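Local atomic coordinates of succinylglutamate desuccinylase (Chromobacterium violaceum, PDB entry 1YW4), a protein that probably catalyses the zinc-dependent hydrolysis of N-succinyl-L-glutamate to L-glutamate and succinate, the last step of arginine degradation by the AST pathway. Residues A[31-34]-A[35-38]; A[102-105]-A[106-109]; A[122-125]-A[126-130]; A[200-203]-A[204-208]. All blocks are in the same frame, centred on the assembly; numbering follows the deposited sequence.

Contact 1 (A[31-34]-A[35-38]); sequences WLAP and GCVE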
# COMPACT_ATOMS: atom_id res chain seq x y z
N TRP A 31 -35.42 20.64 18.44
CA TRP A 31 -34.73 19.71 19.32
C TRP A 31 -35.41 18.37 19.13
O TRP A 31 -36.59 18.21 19.47
CB TRP A 31 -34.82 20.18 20.77
CG TRP A 31 -33.99 21.39 20.99
CD1 TRP A 31 -34.37 22.69 20.84
CD2 TRP A 31 -32.59 21.41 21.28
NE1 TRP A 31 -33.29 23.53 21.01
CE2 TRP A 31 -32.19 22.77 21.28
CE3 TRP A 31 -31.63 20.42 21.53
CZ2 TRP A 31 -30.86 23.16 21.53
CZ3 TRP A 31 -30.31 20.81 21.77
CH2 TRP A 31 -29.95 22.17 21.77
N LEU A 32 -34.67 17.42 18.56
CA LEU A 32 -35.20 16.09 18.27
C LEU A 32 -35.03 15.13 19.43
O LEU A 32 -35.73 14.13 19.52
CB LEU A 32 -34.49 15.53 17.04
CG LEU A 32 -34.52 16.36 15.75
CD1 LEU A 32 -33.75 15.63 14.66
CD2 LEU A 32 -35.96 16.60 15.30
N ALA A 33 -34.09 15.44 20.32
CA ALA A 33 -33.80 14.62 21.50
C ALA A 33 -32.82 15.43 22.32
O ALA A 33 -32.42 16.51 21.90
CB ALA A 33 -33.16 13.29 21.08
N PRO A 34 -32.44 14.93 23.51
CA PRO A 34 -31.49 15.69 24.33
C PRO A 34 -30.20 15.92 23.56
O PRO A 34 -29.64 15.00 22.97
CB PRO A 34 -31.30 14.79 25.55
CG PRO A 34 -32.66 14.14 25.68
CD PRO A 34 -32.95 13.77 24.25
N GLY A 35 -29.74 17.17 23.53
CA GLY A 35 -28.52 17.46 22.81
C GLY A 35 -28.54 17.27 21.30
O GLY A 35 -27.49 17.33 20.67
N CYS A 36 -29.71 17.03 20.71
CA CYS A 36 -29.78 16.88 19.26
C CYS A 36 -30.72 17.94 18.71
O CYS A 36 -31.90 17.96 19.07
CB CYS A 36 -30.29 15.48 18.89
SG CYS A 36 -29.20 14.18 19.59
N VAL A 37 -30.20 18.80 17.84
CA VAL A 37 -30.99 19.88 17.27
C VAL A 37 -30.79 20.01 15.75
O VAL A 37 -29.67 20.05 15.23
CB VAL A 37 -30.68 21.25 17.99
CG1 VAL A 37 -29.20 21.62 17.82
CG2 VAL A 37 -31.59 22.36 17.45
N GLU A 38 -31.91 20.06 15.04
CA GLU A 38 -31.92 20.16 13.59
C GLU A 38 -32.32 21.57 13.16
O GLU A 38 -33.36 22.08 13.58
CB GLU A 38 -32.91 19.14 13.03
CG GLU A 38 -33.02 19.15 11.54
CD GLU A 38 -34.27 18.45 11.06
OE1 GLU A 38 -34.16 17.30 10.59
OE2 GLU A 38 -35.36 19.04 11.18
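W31 lays one face of its indole over the side chain of V37, its cross-strand neighbour in the tight beta hairpin formed by strands 27-33 and 36-39. The contact is CH-pi: V37 CB sits 3.6 Å from the centroid of the W31 six-membered ring and only 6° off its normal. V37 chi1 of 61° puts CG1 between the backbone N and the carbonyl carbon, aiming the CB-H bond at the indole, with CG1 ending near W31 CH2 and CG2 near W31 CE2. G35 CA meets the same indole at its edge, 3.9 Å from W31 CZ3. The hairpin reverses through a type II turn from A33 to C36, with G35 taking the positive phi (65°). Two residues of the first strand, L32 and A33, stand against the single C36: a classic beta bulge. W31 and V37 point to the face covered by helix 7-12, A33 and C36 to that covered by helix 120-137. At the bulge C36 O has two partners: L32 N, in a 2.9 Å hydrogen bond, and W31 CA, in a CA-H...O contact of 3.3 Å. The turn itself is closed by C36 N, hydrogen-bonded to A33 O at 3.0 Å.

Contact 2 (A[102-105]-A[106-109]); sequences NYDM and NRLF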
# COMPACT_ATOMS: atom_id res chain seq x y z
N ASN A 102 -19.23 4.74 31.55
CA ASN A 102 -19.11 3.29 31.69
C ASN A 102 -18.37 2.63 30.54
O ASN A 102 -17.57 1.72 30.76
CB ASN A 102 -20.50 2.68 31.80
CG ASN A 102 -21.27 3.22 32.98
OD1 ASN A 102 -22.49 3.40 32.91
ND2 ASN A 102 -20.57 3.46 34.08
N TYR A 103 -18.64 3.10 29.33
CA TYR A 103 -18.03 2.54 28.12
C TYR A 103 -17.83 3.62 27.05
O TYR A 103 -18.67 4.51 26.89
CB TYR A 103 -18.95 1.44 27.60
CG TYR A 103 -18.29 0.38 26.76
CD1 TYR A 103 -18.04 0.58 25.40
CD2 TYR A 103 -17.95 -0.86 27.31
CE1 TYR A 103 -17.49 -0.42 24.61
CE2 TYR A 103 -17.40 -1.88 26.53
CZ TYR A 103 -17.18 -1.65 25.18
OH TYR A 103 -16.68 -2.65 24.39
N ASP A 104 -16.72 3.53 26.33
CA ASP A 104 -16.38 4.46 25.26
C ASP A 104 -17.49 4.44 24.20
O ASP A 104 -17.67 3.43 23.50
CB ASP A 104 -15.04 4.04 24.61
CG ASP A 104 -14.53 5.05 23.59
OD1 ASP A 104 -15.34 5.68 22.89
OD2 ASP A 104 -13.29 5.20 23.47
N MSE A 105 -18.23 5.53 24.09
CA MSE A 105 -19.32 5.58 23.12
C MSE A 105 -18.84 5.38 21.70
O MSE A 105 -19.56 4.80 20.89
CB MSE A 105 -20.09 6.90 23.23
CG MSE A 105 -21.33 6.96 22.34
SE MSE A 105 -22.46 8.48 22.77
CE MSE A 105 -23.20 7.79 24.41
N ASN A 106 -17.64 5.82 21.37
CA ASN A 106 -17.20 5.62 20.01
C ASN A 106 -16.74 4.19 19.75
O ASN A 106 -16.01 3.91 18.81
CB ASN A 106 -16.13 6.61 19.58
CG ASN A 106 -16.34 7.06 18.14
OD1 ASN A 106 -17.46 6.99 17.63
ND2 ASN A 106 -15.28 7.52 17.48
N ARG A 107 -17.18 3.30 20.62
CA ARG A 107 -16.91 1.88 20.48
C ARG A 107 -18.29 1.21 20.53
O ARG A 107 -18.39 -0.02 20.50
CB ARG A 107 -16.04 1.36 21.62
CG ARG A 107 -14.59 1.79 21.57
CD ARG A 107 -13.80 1.12 22.68
NE ARG A 107 -13.95 -0.34 22.61
CZ ARG A 107 -13.64 -1.17 23.60
NH1 ARG A 107 -13.81 -2.48 23.45
NH2 ARG A 107 -13.19 -0.69 24.75
N LEU A 108 -19.35 2.01 20.62
CA LEU A 108 -20.71 1.47 20.70
C LEU A 108 -21.59 1.68 19.48
O LEU A 108 -22.77 1.30 19.49
CB LEU A 108 -21.41 2.03 21.94
CG LEU A 108 -20.87 1.55 23.28
CD1 LEU A 108 -21.56 2.30 24.40
CD2 LEU A 108 -21.08 0.03 23.43
N PHE A 109 -21.04 2.28 18.43
CA PHE A 109 -21.79 2.48 17.20
C PHE A 109 -21.67 1.26 16.29
O PHE A 109 -21.03 0.27 16.65
CB PHE A 109 -21.31 3.75 16.47
CG PHE A 109 -21.66 5.03 17.18
CD1 PHE A 109 -20.70 5.69 17.96
CD2 PHE A 109 -22.94 5.57 17.08
CE1 PHE A 109 -21.02 6.87 18.64
CE2 PHE A 109 -23.28 6.75 17.76
CZ PHE A 109 -22.32 7.41 18.54
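This is a compact turn in the long loop between helices 91-96 and 120-137, beside the zinc site, with polar contacts at its centre and aromatic packing at both ends. D104 is the polar hub. A chi1 of -173° swings the D104 carboxylate ahead along the chain, where OD1 takes a weak hydrogen bond from N106 N at 2.8 Å. That same OD1 is also hydrogen-bonded to NE2 of H56, a zinc ligand, which makes D104 a second-shell residue that probably helps to orient the histidine. L108 N donates to M105 O at 2.8 Å and closes the backbone turn.

Y103 flanks one end of the turn. Its CD1 packs 3.7 Å from L108 CG, and its OH lies over a face of the R107 guanidinium, 3.0 Å from R107 NH1; the angle there is too poor for a hydrogen bond, and the two planes are 40° apart. The aliphatic part of R107 crosses D104 at about a right angle, R107 CD lying 3.7 Å from D104 CB. At the other end selenomethionine M105 meets F109: M105 CG is 3.7 Å from F109 CE1, while M105 SE stands obliquely 5.4 Å from the ring centroid, a Met-aromatic contact.

M105, L108 and F109 all pack on helix 120-137, and the F109 ring also stacks on F198. N106, its OD1 hydrogen-bonded to F198 N, touches D147 and H149 of strand 143-151.

Contact 3 (A[122-125]-A[126-130]); sequences SVRA and AELET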
# COMPACT_ATOMS: atom_id res chain seq x y z
N SER A 122 -25.11 3.03 25.69
CA SER A 122 -25.51 2.15 24.59
C SER A 122 -26.88 2.59 24.08
O SER A 122 -27.13 2.60 22.88
CB SER A 122 -25.58 0.69 25.05
OG SER A 122 -24.33 0.25 25.54
N VAL A 123 -27.76 2.95 25.00
CA VAL A 123 -29.09 3.41 24.62
C VAL A 123 -28.93 4.72 23.83
O VAL A 123 -29.59 4.94 22.81
CB VAL A 123 -29.98 3.66 25.86
CG1 VAL A 123 -31.34 4.22 25.44
CG2 VAL A 123 -30.17 2.34 26.63
N ARG A 124 -28.03 5.58 24.30
CA ARG A 124 -27.79 6.85 23.65
C ARG A 124 -27.18 6.65 22.26
O ARG A 124 -27.58 7.30 21.29
CB ARG A 124 -26.87 7.70 24.52
CG ARG A 124 -26.43 9.00 23.88
CD ARG A 124 -27.59 9.93 23.59
NE ARG A 124 -27.06 11.26 23.29
CZ ARG A 124 -27.80 12.35 23.10
NH1 ARG A 124 -29.12 12.29 23.16
NH2 ARG A 124 -27.20 13.50 22.87
N ALA A 125 -26.22 5.75 22.15
CA ALA A 125 -25.60 5.47 20.86
C ALA A 125 -26.66 5.02 19.85
O ALA A 125 -26.66 5.46 18.69
CB ALA A 125 -24.52 4.38 21.02
N ALA A 126 -27.57 4.12 20.26
CA ALA A 126 -28.62 3.62 19.37
C ALA A 126 -29.56 4.75 18.94
O ALA A 126 -30.01 4.80 17.79
CB ALA A 126 -29.42 2.50 20.05
N GLU A 127 -29.84 5.65 19.87
CA GLU A 127 -30.71 6.79 19.57
C GLU A 127 -30.05 7.69 18.52
O GLU A 127 -30.70 8.15 17.58
CB GLU A 127 -30.99 7.57 20.85
CG GLU A 127 -31.77 8.86 20.65
CD GLU A 127 -32.07 9.56 21.95
OE1 GLU A 127 -31.12 10.05 22.61
OE2 GLU A 127 -33.24 9.63 22.34
N LEU A 128 -28.75 7.93 18.69
CA LEU A 128 -28.01 8.78 17.76
C LEU A 128 -27.92 8.15 16.37
O LEU A 128 -27.96 8.87 15.35
CB LEU A 128 -26.60 9.05 18.31
CG LEU A 128 -26.52 9.84 19.64
CD1 LEU A 128 -25.06 9.96 20.05
CD2 LEU A 128 -27.16 11.23 19.50
N GLU A 129 -27.79 6.83 16.31
CA GLU A 129 -27.73 6.12 15.03
C GLU A 129 -29.06 6.33 14.31
O GLU A 129 -29.11 6.72 13.14
CB GLU A 129 -27.54 4.60 15.24
CG GLU A 129 -26.21 4.18 15.87
CD GLU A 129 -25.95 2.69 15.75
OE1 GLU A 129 -26.93 1.92 15.62
OE2 GLU A 129 -24.77 2.27 15.80
N THR A 130 -30.14 6.07 15.02
CA THR A 130 -31.48 6.22 14.45
C THR A 130 -31.73 7.64 13.94
O THR A 130 -32.18 7.83 12.81
CB THR A 130 -32.54 5.83 15.49
OG1 THR A 130 -32.32 4.48 15.90
CG2 THR A 130 -33.94 5.97 14.91
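R124 and E127, three residues apart in the first half of helix 120-137, join through a salt bridge on one flank of this regular alpha-helix of the catalytic domain. R124 NH1 donates to E127 OE1 over 3.1 Å, meeting the oxygen nearly along its C-O bond. The carboxylate lies at the edge of the guanidinium; its plane is turned 71° from that of the guanidinium, and the contact is made through OE1. A bend at chi2 (62°) brings the R124 chain back toward the following turn. E127 is only one of its partners: R124 NE is hydrogen-bonded to A89 O, NH1 also to P34 O, and NH2 weakly to F88 O. The guanidinium thus collects backbone carbonyls from the hairpin turn and from the end of strand 83-88 and the residue after it, which fixes its rotation.

The backbone bonds follow the i to i+4 pattern of an alpha-helix: the carbonyls of S122, V123, R124 and A125 take the N-H groups of A126, E127, L128 and E129 in turn, with L128 N 2.9 Å from R124 O.

Two further polar side chains tie the helix to the loop that precedes it, S122 OG bonding to H116 O and E129 OE2 to G111 N. The E129 chain starts off close to the helix backbone, with CG 3.1 Å from A125 O.

The apolar component belongs to L128, which touches C36 of strand 36-39 and also covers the arginine. Its CD2 sits over the centre of one face of the R124 guanidinium, 3.8 Å from R124 NE.

Contact 4 (A[200-203]-A[204-208]); sequences YFTS and QYCEA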
# COMPACT_ATOMS: atom_id res chain seq x y z
N TYR A 200 -18.08 5.52 10.90
CA TYR A 200 -18.21 4.31 10.11
C TYR A 200 -19.70 4.05 9.91
O TYR A 200 -20.15 3.78 8.79
CB TYR A 200 -17.58 3.11 10.82
CG TYR A 200 -17.79 1.83 10.06
CD1 TYR A 200 -17.17 1.63 8.83
CD2 TYR A 200 -18.66 0.84 10.53
CE1 TYR A 200 -17.41 0.49 8.08
CE2 TYR A 200 -18.91 -0.30 9.79
CZ TYR A 200 -18.28 -0.47 8.57
OH TYR A 200 -18.52 -1.60 7.82
N PHE A 201 -20.47 4.14 10.99
CA PHE A 201 -21.91 3.90 10.94
C PHE A 201 -22.60 4.76 9.87
O PHE A 201 -23.35 4.24 9.04
CB PHE A 201 -22.58 4.19 12.29
CG PHE A 201 -24.09 4.15 12.24
CD1 PHE A 201 -24.76 2.93 12.12
CD2 PHE A 201 -24.83 5.33 12.21
CE1 PHE A 201 -26.15 2.89 11.97
CE2 PHE A 201 -26.22 5.30 12.05
CZ PHE A 201 -26.88 4.08 11.93
N THR A 202 -22.35 6.06 9.88
CA THR A 202 -23.00 6.93 8.90
C THR A 202 -22.50 6.67 7.48
O THR A 202 -23.28 6.66 6.53
CB THR A 202 -22.83 8.44 9.26
OG1 THR A 202 -21.44 8.76 9.40
CG2 THR A 202 -23.56 8.76 10.56
N SER A 203 -21.20 6.43 7.35
CA SER A 203 -20.64 6.15 6.03
C SER A 203 -21.23 4.87 5.43
O SER A 203 -21.59 4.85 4.26
CB SER A 203 -19.12 6.02 6.12
OG SER A 203 -18.58 5.62 4.88
N GLN A 204 -21.33 3.82 6.23
CA GLN A 204 -21.83 2.54 5.75
C GLN A 204 -23.36 2.40 5.75
O GLN A 204 -23.96 2.07 4.73
CB GLN A 204 -21.22 1.41 6.57
CG GLN A 204 -21.31 0.04 5.91
CD GLN A 204 -20.72 0.02 4.51
OE1 GLN A 204 -19.62 0.54 4.28
NE2 GLN A 204 -21.44 -0.58 3.57
N TYR A 205 -23.97 2.64 6.90
CA TYR A 205 -25.42 2.51 7.04
C TYR A 205 -26.18 3.62 6.33
O TYR A 205 -27.19 3.35 5.69
CB TYR A 205 -25.79 2.51 8.52
CG TYR A 205 -27.20 2.06 8.81
CD1 TYR A 205 -28.25 2.98 8.89
CD2 TYR A 205 -27.48 0.71 9.03
CE1 TYR A 205 -29.55 2.55 9.19
CE2 TYR A 205 -28.77 0.28 9.33
CZ TYR A 205 -29.80 1.20 9.41
OH TYR A 205 -31.07 0.77 9.74
N CYS A 206 -25.70 4.85 6.43
CA CYS A 206 -26.38 5.97 5.80
C CYS A 206 -25.69 6.32 4.50
O CYS A 206 -26.10 7.25 3.80
CB CYS A 206 -26.36 7.18 6.73
SG CYS A 206 -26.97 6.84 8.40
N GLU A 207 -24.65 5.56 4.18
CA GLU A 207 -23.85 5.75 2.98
C GLU A 207 -23.55 7.23 2.73
O GLU A 207 -23.76 7.74 1.64
CB GLU A 207 -24.50 5.10 1.75
CG GLU A 207 -25.87 5.61 1.37
CD GLU A 207 -26.49 4.85 0.20
OE1 GLU A 207 -27.53 5.31 -0.31
OE2 GLU A 207 -25.93 3.81 -0.21
N ALA A 208 -23.05 7.90 3.76
CA ALA A 208 -22.71 9.31 3.62
C ALA A 208 -21.20 9.48 3.64
O ALA A 208 -20.46 8.54 3.92
CB ALA A 208 -23.34 10.12 4.75
O HOH W 1 -18.54 3.04 4.69
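T202 O is gripped twice as helix 198-205 comes to its end: A208 N gives it a straight 3.0 Å hydrogen bond, and C206 N a weak one. Between them the chain turns through E207, whose positive phi (42°) leaves the helical path. The two carbonyls just before T202 O still follow the alpha-helical pattern, with Q204 N bonded to Y200 O at 2.8 Å and Y205 N to F201 O at 2.7 Å.

The side chains pack four residues apart. F201 and Y205 lie side by side, their planes only 19° apart, but with centroids 4.9 Å from each other the rings barely overlap. Y205 CB lies over the F201 face, 3.9 Å from its centroid, and Y205 CG comes 3.4 Å from F201 CE1. C206 SG approaches the same ring obliquely. On the next flank Q204 CB stands over the Y200 ring, whose OH bonds to H167 NE2. A bend at chi2 (54°) turns the Q204 amide back to a water that accepts from S203 OG at 2.6 Å and donates to Q204 OE1 at 2.8 Å.

F201, Y205 and C206 press on helix 120-137, T202 and S203 on A210 of strand 209-215. A carbonyl from the last helical turn shared by donors beyond it, with a left-handed residue at the exit, is a C-terminal helix ending that here leads the chain into that strand.

Contact 3 is the hub of the set. The hairpin of contact 1 packs on it through C36 SG, 3.6 Å from L128 CD2, and P34 O is 2.8 Å from R124 NH1, a probable hydrogen bond. Contact 2 rests on the same helix, with M105 CE 3.5 Å from R124 CG and F109 CA 3.3 Å from E129 OE2. From contact 4, F201 CE2 comes within 3.4 Å of E129 O. R124 and E129 each serve more than one neighbour. Contact 2 is the one at the metal: at nearest atoms its D104 side chain is about 3 Å from that of H56, and N106 about 6 Å from the zinc ion. The T202 side chain of contact 4 stays about 11 Å from that of the zinc ligand H149.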